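Local coordinates for WbbZ protein (Klebsiella pneumoniae subsp. pneumoniae NTUH-K2044, PDB 6X1L), which is of unknown function but belongs to the polysaccharide pyruvyl transferase family, and so probably acts in the making of a surface polysaccharide, at residues A[40-45]-A[153-159]; A[159-164]-A[214-219]; A[251-255]-A[266-270]. All coordinates share one frame; numbering follows the deposited sequence.

Contact 1: residues A[40-45]-A[153-159]; sequences SATYDF and YLDLNKY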
loop_
_atom_site.group_PDB
_atom_site.type_symbol
_atom_site.label_atom_id
_atom_site.label_comp_id
_atom_site.label_asym_id
_atom_site.label_seq_id
_atom_site.Cartn_x
_atom_site.Cartn_y
_atom_site.Cartn_z
ATOM N N SER A 40 -6.808 -10.671 -3.502
ATOM C CA SER A 40 -5.558 -11.344 -3.845
ATOM C C SER A 40 -5.728 -12.858 -3.803
ATOM O O SER A 40 -5.381 -13.563 -4.756
ATOM C CB SER A 40 -4.443 -10.913 -2.886
ATOM O OG SER A 40 -4.325 -9.501 -2.835
ATOM N N ALA A 41 -6.263 -13.370 -2.693
ATOM C CA ALA A 41 -6.477 -14.808 -2.552
ATOM C C ALA A 41 -7.481 -15.339 -3.567
ATOM O O ALA A 41 -7.356 -16.481 -4.024
ATOM C CB ALA A 41 -6.945 -15.126 -1.134
ATOM N N THR A 42 -8.482 -14.537 -3.929
ATOM C CA THR A 42 -9.424 -14.969 -4.956
ATOM C C THR A 42 -8.744 -15.059 -6.317
ATOM O O THR A 42 -9.014 -15.984 -7.090
ATOM C CB THR A 42 -10.617 -14.016 -5.008
ATOM O OG1 THR A 42 -11.213 -13.932 -3.708
ATOM C CG2 THR A 42 -11.661 -14.523 -5.992
ATOM N N TYR A 43 -7.843 -14.119 -6.622
ATOM C CA TYR A 43 -7.105 -14.213 -7.876
ATOM C C TYR A 43 -6.178 -15.422 -7.872
ATOM O O TYR A 43 -6.033 -16.101 -8.894
ATOM C CB TYR A 43 -6.333 -12.915 -8.131
ATOM C CG TYR A 43 -7.249 -11.727 -8.328
ATOM C CD1 TYR A 43 -8.314 -11.793 -9.217
ATOM C CD2 TYR A 43 -7.073 -10.555 -7.604
ATOM C CE1 TYR A 43 -9.168 -10.721 -9.396
ATOM C CE2 TYR A 43 -7.923 -9.473 -7.773
ATOM C CZ TYR A 43 -8.969 -9.563 -8.671
ATOM O OH TYR A 43 -9.816 -8.492 -8.843
ATOM N N ASP A 44 -5.544 -15.708 -6.730
ATOM C CA ASP A 44 -4.751 -16.927 -6.609
ATOM C C ASP A 44 -5.620 -18.161 -6.818
ATOM O O ASP A 44 -5.195 -19.134 -7.453
ATOM C CB ASP A 44 -4.078 -16.977 -5.237
ATOM C CG ASP A 44 -3.074 -15.848 -5.034
ATOM O OD1 ASP A 44 -2.810 -15.108 -6.000
ATOM O OD2 ASP A 44 -2.556 -15.700 -3.908
ATOM N N PHE A 45 -6.843 -18.132 -6.291
ATOM C CA PHE A 45 -7.748 -19.272 -6.423
ATOM C C PHE A 45 -8.165 -19.490 -7.874
ATOM O O PHE A 45 -8.205 -20.630 -8.348
ATOM C CB PHE A 45 -8.967 -19.055 -5.532
ATOM C CG PHE A 45 -10.065 -20.063 -5.748
ATOM C CD1 PHE A 45 -10.023 -21.294 -5.123
ATOM C CD2 PHE A 45 -11.137 -19.772 -6.572
ATOM C CE1 PHE A 45 -11.033 -22.220 -5.318
ATOM C CE2 PHE A 45 -12.141 -20.695 -6.774
ATOM C CZ PHE A 45 -12.092 -21.919 -6.145
ATOM N N TYR A 153 -6.831 -19.207 1.231
ATOM C CA TYR A 153 -6.328 -19.679 -0.056
ATOM C C TYR A 153 -5.123 -18.892 -0.557
ATOM O O TYR A 153 -4.647 -19.168 -1.662
ATOM C CB TYR A 153 -7.424 -19.611 -1.125
ATOM C CG TYR A 153 -8.362 -20.799 -1.148
ATOM C CD1 TYR A 153 -8.060 -21.928 -1.902
ATOM C CD2 TYR A 153 -9.550 -20.786 -0.431
ATOM C CE1 TYR A 153 -8.911 -23.015 -1.934
ATOM C CE2 TYR A 153 -10.410 -21.869 -0.456
ATOM C CZ TYR A 153 -10.083 -22.979 -1.210
ATOM O OH TYR A 153 -10.933 -24.061 -1.238
ATOM N N LEU A 154 -4.632 -17.921 0.209
ATOM C CA LEU A 154 -3.548 -17.065 -0.269
ATOM C C LEU A 154 -2.293 -17.884 -0.540
ATOM O O LEU A 154 -1.833 -18.644 0.317
ATOM C CB LEU A 154 -3.263 -15.972 0.761
ATOM C CG LEU A 154 -2.365 -14.802 0.344
ATOM C CD1 LEU A 154 -3.078 -13.907 -0.656
ATOM C CD2 LEU A 154 -1.951 -14.015 1.576
ATOM N N ASP A 155 -1.739 -17.732 -1.744
ATOM C CA ASP A 155 -0.483 -18.386 -2.120
ATOM C C ASP A 155 0.667 -17.621 -1.468
ATOM O O ASP A 155 1.373 -16.828 -2.096
ATOM C CB ASP A 155 -0.345 -18.440 -3.637
ATOM C CG ASP A 155 0.869 -19.226 -4.084
ATOM O OD1 ASP A 155 1.513 -19.870 -3.228
ATOM O OD2 ASP A 155 1.182 -19.193 -5.292
ATOM N N LEU A 156 0.879 -17.915 -0.182
ATOM C CA LEU A 156 1.620 -17.024 0.705
ATOM C C LEU A 156 3.055 -16.782 0.248
ATOM O O LEU A 156 3.583 -15.682 0.437
ATOM C CB LEU A 156 1.606 -17.596 2.123
ATOM C CG LEU A 156 2.213 -16.762 3.251
ATOM C CD1 LEU A 156 1.470 -15.444 3.398
ATOM C CD2 LEU A 156 2.186 -17.545 4.553
ATOM N N ASN A 157 3.701 -17.779 -0.357
ATOM C CA ASN A 157 5.138 -17.680 -0.577
ATOM C C ASN A 157 5.517 -16.641 -1.625
ATOM O O ASN A 157 6.675 -16.207 -1.653
ATOM C CB ASN A 157 5.705 -19.045 -0.962
ATOM C CG ASN A 157 5.810 -19.980 0.225
ATOM O OD1 ASN A 157 4.828 -20.598 0.631
ATOM N ND2 ASN A 157 7.006 -20.081 0.795
ATOM N N LYS A 158 4.586 -16.220 -2.477
ATOM C CA LYS A 158 4.903 -15.188 -3.453
ATOM C C LYS A 158 4.687 -13.780 -2.913
ATOM O O LYS A 158 4.970 -12.809 -3.623
ATOM C CB LYS A 158 4.092 -15.389 -4.736
ATOM C CG LYS A 158 2.613 -15.123 -4.607
ATOM C CD LYS A 158 1.925 -15.368 -5.939
ATOM C CE LYS A 158 0.431 -15.135 -5.844
ATOM N NZ LYS A 158 -0.238 -15.384 -7.147
ATOM N N TYR A 159 4.208 -13.648 -1.676
ATOM C CA TYR A 159 4.039 -12.359 -1.021
ATOM C C TYR A 159 5.122 -12.061 0.008
ATOM O O TYR A 159 5.250 -10.908 0.432
ATOM C CB TYR A 159 2.672 -12.292 -0.328
ATOM C CG TYR A 159 1.493 -12.494 -1.247
ATOM C CD1 TYR A 159 1.034 -13.775 -1.552
ATOM C CD2 TYR A 159 0.822 -11.410 -1.797
ATOM C CE1 TYR A 159 -0.042 -13.966 -2.392
ATOM C CE2 TYR A 159 -0.266 -11.592 -2.638
ATOM C CZ TYR A 159 -0.693 -12.875 -2.929
ATOM O OH TYR A 159 -1.770 -13.068 -3.769
#
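Asp44 sets its carboxylate against the ring edge and hydroxyl of Tyr159, where helix 33-48 of the six-stranded parallel-sheet half meets the loop from strand 144-146 to strand 167-172, which opens the second parallel sheet. The family belongs to the GT-B clan, and two Rossmann-like sheets are consistent with that fold. One buried carboxylate here joins three residues of the loop. Asp44 OD2 accepts two hydrogen bonds: Tyr159 OH donates from 2.8 Å on the syn side, and the backbone N of Asp155 reaches Asp44 OD2 at 3.1 Å on the anti side. The two donors approach from opposite faces of the carboxylate plane, which should limit its rotation. Asp44 OD1 makes salt bridges with Lys158 and with Arg207 of helix 203-218; Lys158, extended beyond CG, brings NZ to 2.8 Å from Asp44 OD1, 58° out of the carboxylate plane. The loop bends at Asp155, the centre of an inverse gamma turn. Beside the polar cluster, Leu154 CD1 packs 4.1 Å from Ala41 CB. One helical turn on, Phe45 and Tyr153 lie side by side in a T-shaped pair, planes at 77°. Phe45 CG stands anti to the backbone N (chi1 171°), which directs the ring edge at the tyrosine face, with Phe45 CD1 3.8 Å from Tyr153 CE1.

Contact 2: residues A[159-164]-A[214-219]; sequences YLSLKP and INFLEE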
loop_
_atom_site.group_PDB
_atom_site.type_symbol
_atom_site.label_atom_id
_atom_site.label_comp_id
_atom_site.label_asym_id
_atom_site.label_seq_id
_atom_site.Cartn_x
_atom_site.Cartn_y
_atom_site.Cartn_z
ATOM N N TYR A 159 4.208 -13.648 -1.676
ATOM C CA TYR A 159 4.039 -12.359 -1.021
ATOM C C TYR A 159 5.122 -12.061 0.008
ATOM O O TYR A 159 5.250 -10.908 0.432
ATOM C CB TYR A 159 2.672 -12.292 -0.328
ATOM C CG TYR A 159 1.493 -12.494 -1.247
ATOM C CD1 TYR A 159 1.034 -13.775 -1.552
ATOM C CD2 TYR A 159 0.822 -11.410 -1.797
ATOM C CE1 TYR A 159 -0.042 -13.966 -2.392
ATOM C CE2 TYR A 159 -0.266 -11.592 -2.638
ATOM C CZ TYR A 159 -0.693 -12.875 -2.929
ATOM O OH TYR A 159 -1.770 -13.068 -3.769
ATOM N N LEU A 160 5.890 -13.065 0.424
ATOM C CA LEU A 160 6.802 -12.912 1.547
ATOM C C LEU A 160 8.041 -12.120 1.148
ATOM O O LEU A 160 8.545 -12.242 0.028
ATOM C CB LEU A 160 7.214 -14.282 2.088
ATOM C CG LEU A 160 6.077 -15.198 2.553
ATOM C CD1 LEU A 160 6.613 -16.542 3.032
ATOM C CD2 LEU A 160 5.248 -14.532 3.641
ATOM N N SER A 161 8.527 -11.304 2.077
ATOM C CA SER A 161 9.820 -10.655 1.917
ATOM C C SER A 161 10.948 -11.440 2.564
ATOM O O SER A 161 12.114 -11.237 2.200
ATOM C CB SER A 161 9.784 -9.244 2.514
ATOM O OG SER A 161 9.713 -9.291 3.932
ATOM N N LEU A 162 10.623 -12.324 3.511
ATOM C CA LEU A 162 11.601 -13.114 4.264
ATOM C C LEU A 162 12.546 -12.227 5.071
ATOM O O LEU A 162 13.667 -12.625 5.393
ATOM C CB LEU A 162 12.395 -14.051 3.349
ATOM C CG LEU A 162 11.557 -15.079 2.590
ATOM C CD1 LEU A 162 12.451 -16.072 1.860
ATOM C CD2 LEU A 162 10.611 -15.793 3.541
ATOM N N LYS A 163 12.101 -11.021 5.403
ATOM C CA LYS A 163 12.881 -10.161 6.279
ATOM C C LYS A 163 12.812 -10.681 7.714
ATOM O O LYS A 163 11.747 -11.105 8.170
ATOM C CB LYS A 163 12.374 -8.722 6.215
ATOM C CG LYS A 163 13.388 -7.746 5.643
ATOM C CD LYS A 163 12.900 -6.315 5.747
ATOM C CE LYS A 163 14.002 -5.340 5.392
ATOM N NZ LYS A 163 15.170 -5.449 6.307
ATOM N N PRO A 164 13.922 -10.659 8.446
ATOM C CA PRO A 164 13.949 -11.283 9.774
ATOM C C PRO A 164 13.069 -10.552 10.779
ATOM O O PRO A 164 12.749 -9.370 10.636
ATOM C CB PRO A 164 15.429 -11.202 10.177
ATOM C CG PRO A 164 16.174 -10.935 8.905
ATOM C CD PRO A 164 15.243 -10.148 8.045
ATOM N N ILE A 214 1.737 -7.705 4.636
ATOM C CA ILE A 214 2.568 -8.843 5.019
ATOM C C ILE A 214 3.985 -8.389 5.359
ATOM O O ILE A 214 4.561 -8.825 6.364
ATOM C CB ILE A 214 2.560 -9.905 3.904
ATOM C CG1 ILE A 214 1.201 -10.612 3.858
ATOM C CG2 ILE A 214 3.695 -10.908 4.101
ATOM C CD1 ILE A 214 1.105 -11.678 2.797
ATOM N N ASN A 215 4.572 -7.510 4.532
ATOM C CA ASN A 215 5.902 -6.978 4.838
ATOM C C ASN A 215 5.940 -6.368 6.229
ATOM O O ASN A 215 6.902 -6.569 6.979
ATOM C CB ASN A 215 6.317 -5.923 3.812
ATOM C CG ASN A 215 6.574 -6.498 2.440
ATOM O OD1 ASN A 215 6.831 -7.692 2.283
ATOM N ND2 ASN A 215 6.515 -5.641 1.435
ATOM N N PHE A 216 4.904 -5.604 6.582
ATOM C CA PHE A 216 4.854 -4.980 7.898
ATOM C C PHE A 216 4.860 -6.032 8.997
ATOM O O PHE A 216 5.635 -5.942 9.957
ATOM C CB PHE A 216 3.612 -4.094 8.003
ATOM C CG PHE A 216 3.405 -3.502 9.366
ATOM C CD1 PHE A 216 4.073 -2.343 9.740
ATOM C CD2 PHE A 216 2.550 -4.105 10.279
ATOM C CE1 PHE A 216 3.890 -1.791 10.993
ATOM C CE2 PHE A 216 2.366 -3.559 11.540
ATOM C CZ PHE A 216 3.037 -2.399 11.894
ATOM N N LEU A 217 4.012 -7.053 8.858
ATOM C CA LEU A 217 3.826 -8.022 9.931
ATOM C C LEU A 217 5.010 -8.966 10.072
ATOM O O LEU A 217 5.290 -9.437 11.180
ATOM C CB LEU A 217 2.544 -8.822 9.683
ATOM C CG LEU A 217 1.252 -8.008 9.691
ATOM C CD1 LEU A 217 0.101 -8.840 9.136
ATOM C CD2 LEU A 217 0.943 -7.536 11.105
ATOM N N GLU A 218 5.706 -9.265 8.968
ATOM C CA GLU A 218 6.790 -10.246 9.001
ATOM C C GLU A 218 7.842 -9.920 10.056
ATOM O O GLU A 218 8.461 -10.833 10.619
ATOM C CB GLU A 218 7.460 -10.342 7.629
ATOM C CG GLU A 218 6.717 -11.185 6.601
ATOM C CD GLU A 218 7.421 -11.201 5.249
ATOM O OE1 GLU A 218 7.301 -10.213 4.495
ATOM O OE2 GLU A 218 8.109 -12.199 4.944
ATOM N N GLU A 219 8.064 -8.638 10.335
ATOM C CA GLU A 219 9.160 -8.216 11.201
ATOM C C GLU A 219 8.797 -8.220 12.681
ATOM O O GLU A 219 9.642 -7.859 13.508
ATOM C CB GLU A 219 9.645 -6.821 10.784
ATOM C CG GLU A 219 10.349 -6.808 9.433
ATOM C CD GLU A 219 10.899 -5.438 9.050
ATOM O OE1 GLU A 219 10.111 -4.471 8.947
ATOM O OE2 GLU A 219 12.129 -5.331 8.853
HETATM O O HOH W 1 9.356 -7.237 5.520
#
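Loop 159-164 passes the C-terminal end of helix 203-218 and turns at Ser161 and Leu162, with the CA atoms of Ser161 and Asn215 6.1 Å apart. At its middle is an ST turn, in which Ser161 OG accepts from Lys163 N, and the carboxylate of Glu218 binds this turn. Glu218, extended beyond CG, presents both oxygens to the loop. Glu218 OE1 receives Ser161 N through its syn lone pair at 2.9 Å, with an N-H...O angle of 160°. The same Glu218 OE1 also accepts from Ser161 OG, 2.6 Å away and 52° above the carboxylate plane. Glu218 OE2 takes Leu162 N at 2.9 Å on its syn side, while its bond from Ser161 N is weak. Two successive peptide N-H groups and one hydroxyl thus share the carboxylate and should hold it in orientation. Ser161 OG lies between the backbone N and the carbonyl carbon (chi1 70°), where it can serve the turn, the acid and a water that also donates to Asn215 O. Phe204 of the second subunit packs on Ser161 and Asn215, beside the turn.

Upstream the contact is apolar: Ile214 CD1 reaches Tyr159 CB at 3.5 Å, and Leu160 CD2 passes Ile214 CG2 at 4.0 Å. Further along the loop, Lys163 lies across Glu219. Their ion pair is long, Lys163 NZ to Glu219 OE2 4.0 Å, and the nearer approach is made by the aliphatic chain, Lys163 CD standing 3.3 Å from Glu219 OE2.

Contact 3: residues A[251-255]-A[266-270]; sequences NEAVY and TCFIT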
loop_
_atom_site.group_PDB
_atom_site.type_symbol
_atom_site.label_atom_id
_atom_site.label_comp_id
_atom_site.label_asym_id
_atom_site.label_seq_id
_atom_site.Cartn_x
_atom_site.Cartn_y
_atom_site.Cartn_z
ATOM N N ASN A 251 -15.628 -10.918 14.156
ATOM C CA ASN A 251 -14.332 -11.541 14.404
ATOM C C ASN A 251 -14.489 -12.898 15.085
ATOM O O ASN A 251 -13.873 -13.885 14.665
ATOM C CB ASN A 251 -13.457 -10.613 15.251
ATOM C CG ASN A 251 -12.998 -9.383 14.487
ATOM O OD1 ASN A 251 -13.168 -9.294 13.272
ATOM N ND2 ASN A 251 -12.395 -8.433 15.199
ATOM N N GLU A 252 -15.315 -12.968 16.131
ATOM C CA GLU A 252 -15.406 -14.190 16.928
ATOM C C GLU A 252 -15.872 -15.380 16.094
ATOM O O GLU A 252 -15.381 -16.501 16.275
ATOM C CB GLU A 252 -16.338 -13.970 18.121
ATOM C CG GLU A 252 -16.374 -15.144 19.097
ATOM C CD GLU A 252 -17.257 -14.887 20.308
ATOM O OE1 GLU A 252 -17.691 -13.731 20.496
ATOM O OE2 GLU A 252 -17.518 -15.842 21.071
ATOM N N ALA A 253 -16.811 -15.159 15.167
ATOM C CA ALA A 253 -17.347 -16.275 14.392
ATOM C C ALA A 253 -16.311 -16.835 13.423
ATOM O O ALA A 253 -16.237 -18.053 13.224
ATOM C CB ALA A 253 -18.608 -15.843 13.642
ATOM N N VAL A 254 -15.507 -15.971 12.802
ATOM C CA VAL A 254 -14.467 -16.474 11.908
ATOM C C VAL A 254 -13.385 -17.190 12.710
ATOM O O VAL A 254 -12.834 -18.205 12.266
ATOM C CB VAL A 254 -13.888 -15.330 11.052
ATOM C CG1 VAL A 254 -12.725 -15.830 10.209
ATOM C CG2 VAL A 254 -14.967 -14.733 10.155
ATOM N N TYR A 255 -13.077 -16.683 13.907
ATOM C CA TYR A 255 -12.080 -17.326 14.755
ATOM C C TYR A 255 -12.505 -18.739 15.132
ATOM O O TYR A 255 -11.709 -19.682 15.053
ATOM C CB TYR A 255 -11.840 -16.495 16.018
ATOM C CG TYR A 255 -10.992 -17.222 17.039
ATOM C CD1 TYR A 255 -9.602 -17.210 16.949
ATOM C CD2 TYR A 255 -11.575 -17.931 18.080
ATOM C CE1 TYR A 255 -8.822 -17.881 17.876
ATOM C CE2 TYR A 255 -10.803 -18.605 19.007
ATOM C CZ TYR A 255 -9.427 -18.575 18.902
ATOM O OH TYR A 255 -8.653 -19.242 19.824
ATOM N N THR A 266 -2.649 -18.456 17.725
ATOM C CA THR A 266 -3.621 -17.373 17.662
ATOM C C THR A 266 -4.705 -17.641 18.697
ATOM O O THR A 266 -5.364 -18.685 18.650
ATOM C CB THR A 266 -4.245 -17.266 16.269
ATOM O OG1 THR A 266 -3.226 -17.031 15.292
ATOM C CG2 THR A 266 -5.255 -16.129 16.223
ATOM N N CYS A 267 -4.891 -16.707 19.625
ATOM C CA CYS A 267 -5.938 -16.833 20.626
ATOM C C CYS A 267 -6.841 -15.606 20.593
ATOM O O CYS A 267 -6.429 -14.517 20.182
ATOM C CB CYS A 267 -5.360 -17.025 22.034
ATOM S SG CYS A 267 -4.644 -15.550 22.772
ATOM N N PHE A 268 -8.081 -15.805 21.032
ATOM C CA PHE A 268 -9.127 -14.790 20.993
ATOM C C PHE A 268 -9.370 -14.288 22.409
ATOM O O PHE A 268 -9.683 -15.080 23.306
ATOM C CB PHE A 268 -10.409 -15.371 20.394
ATOM C CG PHE A 268 -11.445 -14.342 20.039
ATOM C CD1 PHE A 268 -11.340 -13.610 18.866
ATOM C CD2 PHE A 268 -12.534 -14.124 20.865
ATOM C CE1 PHE A 268 -12.298 -12.670 18.532
ATOM C CE2 PHE A 268 -13.497 -13.188 20.537
ATOM C CZ PHE A 268 -13.377 -12.459 19.368
ATOM N N ILE A 269 -9.237 -12.979 22.604
ATOM C CA ILE A 269 -9.363 -12.355 23.917
ATOM C C ILE A 269 -10.783 -11.819 24.044
ATOM O O ILE A 269 -11.141 -10.822 23.411
ATOM C CB ILE A 269 -8.324 -11.243 24.126
ATOM C CG1 ILE A 269 -6.927 -11.838 24.332
ATOM C CG2 ILE A 269 -8.700 -10.375 25.318
ATOM C CD1 ILE A 269 -6.215 -12.211 23.053
ATOM N N THR A 270 -11.592 -12.483 24.872
ATOM C CA THR A 270 -12.978 -12.070 25.069
ATOM C C THR A 270 -13.082 -10.887 26.022
ATOM O O THR A 270 -13.872 -9.965 25.789
ATOM C CB THR A 270 -13.799 -13.245 25.593
ATOM O OG1 THR A 270 -13.052 -13.930 26.605
ATOM C CG2 THR A 270 -14.122 -14.213 24.465
#
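This is an apolar, mainly aromatic contact inside a beta-alpha-beta unit, between helix 250-259 and strand 266-268 at the edge of the four-stranded parallel sheet. The short segments have axes 9.9 Å apart at their closest and run at 136° to one another. No hydrogen bond joins them, and Phe268 makes the largest contribution. Phe268 CB sits over the centre of the Tyr255 ring in a CH-pi contact, 3.5 Å from the centroid. The two rings are tilted by 29° and slid apart, so they hardly overlap. With CG anti to the backbone N (chi1 -168°), the phenylalanine ring extends past the tyrosine towards the preceding helical turn, where Phe268 CZ lies 3.6 Å from Glu252 CB and the ring edge meets Asn251 CB. Tyr255 points across to the strand backbone, its ring edge near Thr266 O. Asn251 ND2 bonds to the carbonyls of Tyr244 and Asp226, and Thr266 OG1 to Ser235. Backbone bonds from Cys267 to Val241 and Phe243 fix the strand beside its neighbour 240-243. Strand 240-243, helix 250-259 and the parallel strand 266-268 form a beta-alpha-beta crossover, the repeating unit of Rossmann-like sheets.

In the fold
Contacts 1 and 2 fasten the loop between the two sheets to helices 33-48 and 203-218, while contact 3 lies within the second sheet and its covering helix. The first two follow one another along that loop and share Tyr159, whose hydroxyl serves the first and whose CB serves the second. Their centres are 15 Å apart, and they touch through Ile214 CD1, which lies 3.8 Å from Leu156 CD1. Helix 203-218 spans both, giving Arg207 to the Asp44 cluster and Glu218 to the ST turn. Contact 3 stands apart, its centre about 23 Å from each of the others and its nearest atoms about 11 Å from theirs. Contact 2 alone reaches the second subunit.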